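Local atomic coordinates of nitrate transport protein (Xanthomonas axonopodis pv. citri, PDB entry 3KSX), a protein that probably binds alkanesulfonates in the periplasm as the substrate-binding component SsuA of an uptake system, here holding the sulfonate buffer MOPS. Residues I33-K37 and W62-G68; A112-P118 and D180-D186; R246-I250 and V264-L268. All coordinates share one frame; numbering follows the deposited sequence.

How the contacts relate
Contacts 1, 2 and 3 follow one another along the chain without overlap, their centres about 20 Å apart pairwise. Contact 1 joins strands 30-36 and 59-65 of one five-stranded mixed sheet; contact 2 joins strands 113-118 and 181-185 of the other, and between these two sheets lies the sulfonate site of a periplasmic binding protein. The two contacts meet where Ala67 CB packs on Trp185 CZ2, 4.0 Å apart, so both sheets contribute residues to one ligand site. Contact 3 pairs helices 246-257 and 261-269 beside the end of contact 2, touching it through Thr267 CG2 and Asp186 OD1, 3.5 Å apart, but stays about 8 Å from contact 1 at the nearest atoms.

Contact 1 (I33-K37 and W62-G68); sequences IGYQK and WVEFPAG. With MPO (3[N-morpholino]propane sulfonic acid), chain B.
Gln36 and Gly68 grip the sulfonate of MOPS, the glutamine from the end of strand 30-36 and the glycine from the first turn of helix 68-76, which follows strand 59-65. Gln36 NE2 donates to O1 of the ligand at 2.9 Å in a nearly straight bond (166°), while Gly68 N gives its hydrogen to O2. The glutamine chain runs extended beyond CG (chi2 -177°), carrying the amide out to the ligand; a second bond from NE2, to Gly84 O, fixes its rotation, and a water joins OE1 to Pro66 O. Ala67 is the N-cap, so the anion sits at a helix N-terminus, where the N-H of the first turn and the helix dipole would probably favour negative charge. Ser141 N and Gly86 N also donate to MOPS.

Behind the site the strands are laced by Val63 N to Ile33 O, Tyr35 N to Val63 O and Phe65 N to Tyr35 O (2.9 Å). On the face bearing Ile33, Tyr35 and Trp62, the indole turns an edge toward the phenol face in an offset edge-to-face pair, planes at 90°. Ile33 CG2 lies over one indole face, 4.0 Å from the centroid of its six-membered ring, a CH-pi contact. Binding loops at the C-terminal ends of adjacent parallel strands are typical of the alpha/beta domains of periplasmic binding proteins.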
loop_
_atom_site.group_PDB
_atom_site.type_symbol
_atom_site.label_atom_id
_atom_site.label_comp_id
_atom_site.label_asym_id
_atom_site.label_seq_id
_atom_site.Cartn_x
_atom_site.Cartn_y
_atom_site.Cartn_z
ATOM N N ILE A 33 12.423 6.824 7.957
ATOM C CA ILE A 33 11.401 6.652 6.904
ATOM C C ILE A 33 10.829 5.227 6.913
ATOM O O ILE A 33 11.564 4.239 6.980
ATOM C CB ILE A 33 11.941 7.124 5.549
ATOM C CG1 ILE A 33 11.062 6.741 4.397
ATOM C CG2 ILE A 33 13.378 6.582 5.309
ATOM C CD1 ILE A 33 11.507 7.337 3.046
ATOM N N GLY A 34 9.511 5.101 6.956
ATOM C CA GLY A 34 8.931 3.798 6.929
ATOM C C GLY A 34 8.635 3.286 5.528
ATOM O O GLY A 34 8.301 4.042 4.615
ATOM N N TYR A 35 8.739 1.964 5.389
ATOM C CA TYR A 35 8.469 1.339 4.125
ATOM C C TYR A 35 7.923 -0.072 4.341
ATOM O O TYR A 35 7.927 -0.545 5.463
ATOM C CB TYR A 35 9.750 1.340 3.262
ATOM C CG TYR A 35 10.709 0.241 3.634
ATOM C CD1 TYR A 35 11.455 0.286 4.821
ATOM C CD2 TYR A 35 10.840 -0.895 2.823
ATOM C CE1 TYR A 35 12.376 -0.759 5.145
ATOM C CE2 TYR A 35 11.733 -1.928 3.147
ATOM C CZ TYR A 35 12.468 -1.858 4.294
ATOM O OH TYR A 35 13.288 -2.920 4.583
ATOM N N GLN A 36 7.360 -0.647 3.269
ATOM C CA GLN A 36 6.783 -1.962 3.207
ATOM C C GLN A 36 7.635 -2.704 2.192
ATOM O O GLN A 36 7.872 -2.186 1.119
ATOM C CB GLN A 36 5.326 -1.899 2.671
ATOM C CG GLN A 36 4.422 -1.148 3.630
ATOM C CD GLN A 36 2.985 -1.128 3.183
ATOM O OE1 GLN A 36 2.406 -2.151 2.854
ATOM N NE2 GLN A 36 2.423 0.039 3.159
ATOM N N LYS A 37 8.097 -3.898 2.554
ATOM C CA LYS A 37 8.869 -4.764 1.624
ATOM C C LYS A 37 8.172 -5.029 0.290
ATOM O O LYS A 37 8.838 -5.164 -0.765
ATOM C CB LYS A 37 9.279 -6.085 2.301
ATOM C CG LYS A 37 10.517 -5.992 3.265
ATOM C CD LYS A 37 11.165 -7.392 3.517
ATOM C CE LYS A 37 12.690 -7.317 3.840
ATOM N NZ LYS A 37 13.400 -8.564 3.298
ATOM N N TRP A 62 15.853 3.436 7.483
ATOM C CA TRP A 62 14.660 2.779 6.913
ATOM C C TRP A 62 14.102 1.841 7.938
ATOM O O TRP A 62 14.842 1.078 8.554
ATOM C CB TRP A 62 15.061 1.964 5.690
ATOM C CG TRP A 62 15.430 2.754 4.513
ATOM C CD1 TRP A 62 16.693 3.216 4.211
ATOM C CD2 TRP A 62 14.562 3.292 3.496
ATOM N NE1 TRP A 62 16.662 3.940 3.042
ATOM C CE2 TRP A 62 15.375 4.008 2.588
ATOM C CE3 TRP A 62 13.198 3.168 3.211
ATOM C CZ2 TRP A 62 14.860 4.641 1.448
ATOM C CZ3 TRP A 62 12.682 3.789 2.100
ATOM C CH2 TRP A 62 13.525 4.535 1.215
ATOM N N VAL A 63 12.793 1.826 8.095
ATOM C CA VAL A 63 12.156 1.008 9.111
ATOM C C VAL A 63 11.025 0.255 8.397
ATOM O O VAL A 63 10.094 0.861 7.890
ATOM C CB VAL A 63 11.576 1.882 10.287
ATOM C CG1 VAL A 63 10.769 1.022 11.265
ATOM C CG2 VAL A 63 12.659 2.748 11.000
ATOM N N GLU A 64 11.085 -1.085 8.378
ATOM C CA GLU A 64 10.076 -1.880 7.733
ATOM C C GLU A 64 8.796 -2.140 8.556
ATOM O O GLU A 64 8.904 -2.358 9.772
ATOM C CB GLU A 64 10.754 -3.241 7.429
ATOM C CG GLU A 64 9.809 -4.210 6.802
ATOM C CD GLU A 64 10.201 -5.649 7.038
ATOM O OE1 GLU A 64 11.289 -6.040 6.520
ATOM O OE2 GLU A 64 9.399 -6.362 7.748
ATOM N N PHE A 65 7.620 -2.096 7.901
ATOM C CA PHE A 65 6.294 -2.428 8.467
ATOM C C PHE A 65 5.619 -3.501 7.638
ATOM O O PHE A 65 5.860 -3.563 6.389
ATOM C CB PHE A 65 5.443 -1.141 8.493
ATOM C CG PHE A 65 5.999 -0.112 9.381
ATOM C CD1 PHE A 65 5.703 -0.159 10.727
ATOM C CD2 PHE A 65 6.995 0.763 8.935
ATOM C CE1 PHE A 65 6.336 0.786 11.628
ATOM C CE2 PHE A 65 7.585 1.711 9.752
ATOM C CZ PHE A 65 7.284 1.725 11.124
ATOM N N PRO A 66 4.785 -4.368 8.293
ATOM C CA PRO A 66 4.048 -5.447 7.605
ATOM C C PRO A 66 3.048 -4.921 6.551
ATOM O O PRO A 66 2.862 -5.537 5.509
ATOM C CB PRO A 66 3.341 -6.223 8.723
ATOM C CG PRO A 66 3.555 -5.502 9.951
ATOM C CD PRO A 66 4.639 -4.421 9.752
ATOM N N ALA A 67 2.490 -3.754 6.809
ATOM C CA ALA A 67 1.484 -3.147 5.943
ATOM C C ALA A 67 1.304 -1.692 6.391
ATOM O O ALA A 67 2.009 -1.206 7.250
ATOM C CB ALA A 67 0.113 -3.911 6.084
ATOM N N GLY A 68 0.384 -0.980 5.737
ATOM C CA GLY A 68 0.198 0.483 5.906
ATOM C C GLY A 68 -0.361 0.937 7.225
ATOM O O GLY A 68 0.107 1.943 7.770
HETATM S S1 MPO B . -1.508 -0.727 2.538
HETATM O O1 MPO B . -0.429 0.245 2.734
HETATM O O2 MPO B . -1.626 -1.493 3.806
HETATM O O4 MPO B . 1.094 -1.935 -5.017
HETATM N N1 MPO B . 0.087 -1.693 -2.307
HETATM C C1 MPO B . -0.942 -1.821 1.344
HETATM O O3 MPO B . -2.858 -0.240 2.118
HETATM C C2 MPO B . -0.698 -1.049 0.042
HETATM C C3 MPO B . -0.139 -2.114 -0.927
HETATM C C4 MPO B . -0.492 -2.634 -3.268
HETATM C C5 MPO B . -0.293 -2.137 -4.708
HETATM C C6 MPO B . 1.866 -1.304 -3.971
HETATM C C7 MPO B . 1.530 -1.848 -2.563
HETATM O O HOH W 1 2.661 -4.974 2.906
HETATM O O HOH W 2 7.138 -5.159 4.757
#

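Contact 2 (A112-P118 and D180-D186); sequences AETILVP and DAWAIWD
Thr114 turns its hydroxyl back over its own strand pairing: with chi1 at 71°, OG1 falls between the backbone N and the carbonyl carbon and reaches Ile184 O at 3.2 Å. It approaches from above the carbonyl plane, 48° out of it, whereas Thr114 N comes nearly head-on to the same oxygen at 2.9 Å, so one residue supplies Ile184 O with two donors. Ile184 sets CG2 in the corresponding place on its own backbone, where it meets Leu116 CD1 at 3.7 Å.

The strands run antiparallel. Thr114 with Ile184 and Leu116 with Trp182 are hydrogen-bonded pairs, the latter joined by Leu116 N to Trp182 O at 2.8 Å and its reciprocal bond; Ile115 with Ala183 and Glu113 with Trp185 are non-hydrogen-bonded pairs. One further bond, Asp186 N to Ala112 O, extends the ladder beyond the strand ends. The face of Thr114, Leu116, Trp182 and Ile184 packs in part against helix 167-175. The Ile115 side chain touches helix 141-152 on the other face, and its CG2 also meets Ala181 CB at 4.1 Å.

At the ligand end Glu113 and Trp185 lie side by side, OE1 4.0 Å from CE3, with carboxylate and ring planes 69° apart. Glu113, beside MOPS, bonds through OE2 to Ser141 OG. Past the end of the strand, Asp186 is tied separately, OD1 to Ser190 OG and OD2 to His270 ND1. The chemistry therefore divides along the ladder: apolar side chains, Leu116, Trp182, Ile184 and Ile115 among them, fill both faces of the middle, while the ligand end is polar, consistent with Glu113 being held in place in the pocket wall by Ser141.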
loop_
_atom_site.group_PDB
_atom_site.type_symbol
_atom_site.label_atom_id
_atom_site.label_comp_id
_atom_site.label_asym_id
_atom_site.label_seq_id
_atom_site.Cartn_x
_atom_site.Cartn_y
_atom_site.Cartn_z
ATOM N N ALA A 112 -2.191 -5.564 -9.277
ATOM C CA ALA A 112 -1.456 -6.050 -8.155
ATOM C C ALA A 112 -2.334 -6.075 -6.886
ATOM O O ALA A 112 -1.812 -6.374 -5.823
ATOM C CB ALA A 112 -0.208 -5.251 -7.953
ATOM N N GLU A 113 -3.615 -5.645 -6.957
ATOM C CA GLU A 113 -4.523 -5.727 -5.791
ATOM C C GLU A 113 -5.538 -6.811 -6.088
ATOM O O GLU A 113 -6.277 -6.677 -7.053
ATOM C CB GLU A 113 -5.332 -4.437 -5.522
ATOM C CG GLU A 113 -4.455 -3.249 -5.313
ATOM C CD GLU A 113 -4.148 -3.001 -3.803
ATOM O OE1 GLU A 113 -4.532 -3.798 -2.881
ATOM O OE2 GLU A 113 -3.564 -1.913 -3.574
ATOM N N THR A 114 -5.629 -7.829 -5.232
ATOM C CA THR A 114 -6.365 -9.058 -5.609
ATOM C C THR A 114 -7.188 -9.672 -4.461
ATOM O O THR A 114 -6.804 -9.528 -3.311
ATOM C CB THR A 114 -5.380 -10.120 -6.144
ATOM O OG1 THR A 114 -4.581 -10.635 -5.068
ATOM C CG2 THR A 114 -4.423 -9.503 -7.177
ATOM N N ILE A 115 -8.283 -10.370 -4.798
ATOM C CA ILE A 115 -8.920 -11.324 -3.963
ATOM C C ILE A 115 -8.506 -12.704 -4.489
ATOM O O ILE A 115 -8.764 -13.022 -5.687
ATOM C CB ILE A 115 -10.435 -11.097 -3.989
ATOM C CG1 ILE A 115 -10.789 -9.616 -3.633
ATOM C CG2 ILE A 115 -11.246 -12.100 -3.057
ATOM C CD1 ILE A 115 -12.357 -9.401 -3.710
ATOM N N LEU A 116 -7.905 -13.479 -3.574
ATOM C CA LEU A 116 -7.403 -14.833 -3.820
ATOM C C LEU A 116 -8.329 -15.829 -3.129
ATOM O O LEU A 116 -8.883 -15.530 -2.048
ATOM C CB LEU A 116 -5.960 -14.947 -3.322
ATOM C CG LEU A 116 -4.865 -14.028 -3.833
ATOM C CD1 LEU A 116 -3.542 -14.486 -3.336
ATOM C CD2 LEU A 116 -4.892 -13.986 -5.314
ATOM N N VAL A 117 -8.506 -16.999 -3.723
ATOM C CA VAL A 117 -9.106 -18.124 -3.062
ATOM C C VAL A 117 -8.166 -19.305 -3.161
ATOM O O VAL A 117 -7.309 -19.385 -4.143
ATOM C CB VAL A 117 -10.526 -18.523 -3.608
ATOM C CG1 VAL A 117 -11.482 -17.328 -3.466
ATOM C CG2 VAL A 117 -10.391 -18.953 -5.087
ATOM N N PRO A 118 -8.266 -20.214 -2.188
ATOM C CA PRO A 118 -7.478 -21.440 -2.306
ATOM C C PRO A 118 -7.841 -22.089 -3.648
ATOM O O PRO A 118 -9.018 -22.093 -4.060
ATOM C CB PRO A 118 -7.982 -22.314 -1.138
ATOM C CG PRO A 118 -8.372 -21.263 -0.094
ATOM C CD PRO A 118 -9.096 -20.235 -0.955
ATOM N N ASP A 180 -11.566 -18.492 3.437
ATOM C CA ASP A 180 -12.192 -18.853 2.184
ATOM C C ASP A 180 -11.599 -18.002 1.094
ATOM O O ASP A 180 -11.530 -18.441 -0.077
ATOM C CB ASP A 180 -13.722 -18.641 2.330
ATOM C CG ASP A 180 -14.362 -19.594 3.351
ATOM O OD1 ASP A 180 -14.254 -20.838 3.215
ATOM O OD2 ASP A 180 -15.073 -19.139 4.245
ATOM N N ALA A 181 -11.164 -16.764 1.448
ATOM C CA ALA A 181 -10.579 -15.882 0.388
ATOM C C ALA A 181 -9.646 -14.910 1.089
ATOM O O ALA A 181 -9.733 -14.784 2.262
ATOM C CB ALA A 181 -11.702 -15.142 -0.346
ATOM N N TRP A 182 -8.714 -14.267 0.384
ATOM C CA TRP A 182 -7.776 -13.413 1.078
ATOM C C TRP A 182 -7.653 -12.198 0.193
ATOM O O TRP A 182 -7.360 -12.401 -1.003
ATOM C CB TRP A 182 -6.443 -14.184 1.220
ATOM C CG TRP A 182 -5.301 -13.406 1.873
ATOM C CD1 TRP A 182 -5.404 -12.282 2.714
ATOM C CD2 TRP A 182 -3.952 -13.741 1.811
ATOM N NE1 TRP A 182 -4.131 -11.884 3.118
ATOM C CE2 TRP A 182 -3.229 -12.788 2.561
ATOM C CE3 TRP A 182 -3.238 -14.773 1.138
ATOM C CZ2 TRP A 182 -1.824 -12.838 2.666
ATOM C CZ3 TRP A 182 -1.817 -14.834 1.287
ATOM C CH2 TRP A 182 -1.150 -13.863 2.013
ATOM N N ALA A 183 -7.977 -10.997 0.691
ATOM C CA ALA A 183 -7.747 -9.802 -0.175
ATOM C C ALA A 183 -6.321 -9.326 0.219
ATOM O O ALA A 183 -6.051 -9.046 1.391
ATOM C CB ALA A 183 -8.729 -8.764 0.020
ATOM N N ILE A 184 -5.478 -9.229 -0.799
ATOM C CA ILE A 184 -3.986 -9.019 -0.608
ATOM C C ILE A 184 -3.349 -8.456 -1.860
ATOM O O ILE A 184 -3.979 -8.403 -2.893
ATOM C CB ILE A 184 -3.280 -10.351 -0.151
ATOM C CG1 ILE A 184 -1.853 -10.132 0.400
ATOM C CG2 ILE A 184 -3.243 -11.414 -1.323
ATOM C CD1 ILE A 184 -1.760 -9.183 1.615
ATOM N N TRP A 185 -2.123 -8.021 -1.766
ATOM C CA TRP A 185 -1.470 -7.412 -2.917
ATOM C C TRP A 185 -0.235 -8.265 -3.258
ATOM O O TRP A 185 0.037 -9.264 -2.599
ATOM C CB TRP A 185 -1.114 -5.971 -2.517
ATOM C CG TRP A 185 -0.584 -5.815 -1.123
ATOM C CD1 TRP A 185 0.695 -5.900 -0.715
ATOM C CD2 TRP A 185 -1.370 -5.550 0.066
ATOM N NE1 TRP A 185 0.769 -5.708 0.640
ATOM C CE2 TRP A 185 -0.484 -5.528 1.153
ATOM C CE3 TRP A 185 -2.729 -5.364 0.301
ATOM C CZ2 TRP A 185 -0.890 -5.214 2.448
ATOM C CZ3 TRP A 185 -3.143 -5.142 1.617
ATOM C CH2 TRP A 185 -2.224 -5.092 2.673
ATOM N N ASP A 186 0.489 -7.880 -4.311
ATOM C CA ASP A 186 1.823 -8.393 -4.614
ATOM C C ASP A 186 2.839 -8.056 -3.505
ATOM O O ASP A 186 2.807 -6.953 -2.917
ATOM C CB ASP A 186 2.350 -7.855 -5.942
ATOM C CG ASP A 186 2.127 -8.793 -7.084
ATOM O OD1 ASP A 186 2.056 -10.023 -6.876
ATOM O OD2 ASP A 186 1.981 -8.289 -8.206
#

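Contact 3 (R246-I250 and V264-L268); sequences RAGSI and VERTL
The guanidinium of Arg246 receives Glu265 OE1 at its edge, near its own plane, where NH2 and OE1 form a salt bridge of 2.7 Å. The carboxylate is turned almost perpendicular to it, their planes 88° apart, so a single oxygen makes the close approach while OE2 stays at 4.0 Å from NH2. Leu268 CB lies obliquely to the same guanidinium, 4.2 Å from NH1. Arg246 spans the gap with a chain extended from CG to NE, its CG trans to the backbone N, whereas Glu265 folds at chi2 (-106°) to bring its carboxylate across. A long salt bridge from Arg266 NH2 reaches the same OE1, and this second positive group would probably help keep the carboxylate ionised.

The two helices, 246-257 and 261-269, are consecutive and joined by a short connection; the axes of the paired segments stand 10.5 Å apart at 128°, an open crossing with the close packing gathered round one residue.

That residue is Ile250. Its CD1 rests on the aliphatic part of Glu265, 3.7 Å from CG, beneath the salt bridge. Ile250 CG1 meets Leu268 CD1 at 3.9 Å, and CG2 slides past Val264. On the second helix Thr267 OG1 donates to Val264 O, which also accepts from Leu268 N, and the threonine side chain touches Asp186 and Pro187.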
loop_
_atom_site.group_PDB
_atom_site.type_symbol
_atom_site.label_atom_id
_atom_site.label_comp_id
_atom_site.label_asym_id
_atom_site.label_seq_id
_atom_site.Cartn_x
_atom_site.Cartn_y
_atom_site.Cartn_z
ATOM N N ARG A 246 15.525 -3.342 -15.598
ATOM C CA ARG A 246 14.658 -4.508 -15.349
ATOM C C ARG A 246 15.399 -5.733 -14.763
ATOM O O ARG A 246 15.038 -6.216 -13.668
ATOM C CB ARG A 246 13.823 -4.857 -16.608
ATOM C CG ARG A 246 12.979 -6.150 -16.517
ATOM C CD ARG A 246 12.186 -6.463 -17.855
ATOM N NE ARG A 246 11.331 -7.657 -17.693
ATOM C CZ ARG A 246 10.065 -7.635 -17.255
ATOM N NH1 ARG A 246 9.465 -6.487 -16.948
ATOM N NH2 ARG A 246 9.388 -8.765 -17.113
ATOM N N ALA A 247 16.432 -6.221 -15.462
ATOM C CA ALA A 247 17.113 -7.472 -15.067
ATOM C C ALA A 247 17.828 -7.349 -13.728
ATOM O O ALA A 247 17.776 -8.259 -12.911
ATOM C CB ALA A 247 18.061 -7.958 -16.168
ATOM N N GLY A 248 18.480 -6.197 -13.521
ATOM C CA GLY A 248 19.215 -5.887 -12.307
ATOM C C GLY A 248 18.225 -5.867 -11.165
ATOM O O GLY A 248 18.464 -6.494 -10.144
ATOM N N SER A 249 17.098 -5.173 -11.362
ATOM C CA SER A 249 16.038 -5.076 -10.360
ATOM C C SER A 249 15.505 -6.438 -9.936
ATOM O O SER A 249 15.343 -6.682 -8.757
ATOM C CB SER A 249 14.880 -4.237 -10.879
ATOM O OG SER A 249 15.188 -2.844 -10.871
ATOM N N ILE A 250 15.219 -7.318 -10.888
ATOM C CA ILE A 250 14.687 -8.625 -10.543
ATOM C C ILE A 250 15.664 -9.378 -9.651
ATOM O O ILE A 250 15.265 -9.961 -8.637
ATOM C CB ILE A 250 14.409 -9.492 -11.792
ATOM C CG1 ILE A 250 13.324 -8.865 -12.687
ATOM C CG2 ILE A 250 14.065 -10.923 -11.407
ATOM C CD1 ILE A 250 13.406 -9.362 -14.196
ATOM N N VAL A 264 9.189 -12.532 -8.775
ATOM C CA VAL A 264 9.516 -11.113 -8.903
ATOM C C VAL A 264 9.177 -10.543 -10.285
ATOM O O VAL A 264 8.607 -9.432 -10.452
ATOM C CB VAL A 264 11.022 -10.869 -8.577
ATOM C CG1 VAL A 264 11.320 -9.388 -8.685
ATOM C CG2 VAL A 264 11.313 -11.327 -7.221
ATOM N N GLU A 265 9.569 -11.291 -11.302
ATOM C CA GLU A 265 9.201 -10.966 -12.635
ATOM C C GLU A 265 7.694 -10.708 -12.865
ATOM O O GLU A 265 7.303 -9.754 -13.528
ATOM C CB GLU A 265 9.595 -12.182 -13.465
ATOM C CG GLU A 265 10.798 -11.969 -14.302
ATOM C CD GLU A 265 10.405 -11.819 -15.742
ATOM O OE1 GLU A 265 9.300 -11.257 -15.969
ATOM O OE2 GLU A 265 11.160 -12.299 -16.635
ATOM N N ARG A 266 6.864 -11.633 -12.381
ATOM C CA ARG A 266 5.397 -11.544 -12.434
ATOM C C ARG A 266 4.940 -10.275 -11.745
ATOM O O ARG A 266 4.114 -9.555 -12.292
ATOM C CB ARG A 266 4.743 -12.808 -11.799
ATOM C CG ARG A 266 3.350 -13.155 -12.367
ATOM C CD ARG A 266 3.396 -13.969 -13.714
ATOM N NE ARG A 266 4.507 -13.577 -14.601
ATOM C CZ ARG A 266 4.427 -12.775 -15.672
ATOM N NH1 ARG A 266 3.270 -12.235 -16.066
ATOM N NH2 ARG A 266 5.540 -12.518 -16.365
ATOM N N THR A 267 5.531 -9.946 -10.589
ATOM C CA THR A 267 5.097 -8.729 -9.879
ATOM C C THR A 267 5.360 -7.442 -10.716
ATOM O O THR A 267 4.558 -6.476 -10.667
ATOM C CB THR A 267 5.633 -8.583 -8.444
ATOM O OG1 THR A 267 7.004 -8.161 -8.481
ATOM C CG2 THR A 267 5.482 -9.865 -7.559
ATOM N N LEU A 268 6.453 -7.432 -11.504
ATOM C CA LEU A 268 6.741 -6.299 -12.446
ATOM C C LEU A 268 5.833 -6.216 -13.669
ATOM O O LEU A 268 5.471 -5.105 -14.133
ATOM C CB LEU A 268 8.212 -6.285 -12.899
ATOM C CG LEU A 268 9.289 -6.372 -11.801
ATOM C CD1 LEU A 268 10.664 -6.043 -12.395
ATOM C CD2 LEU A 268 8.970 -5.472 -10.610
#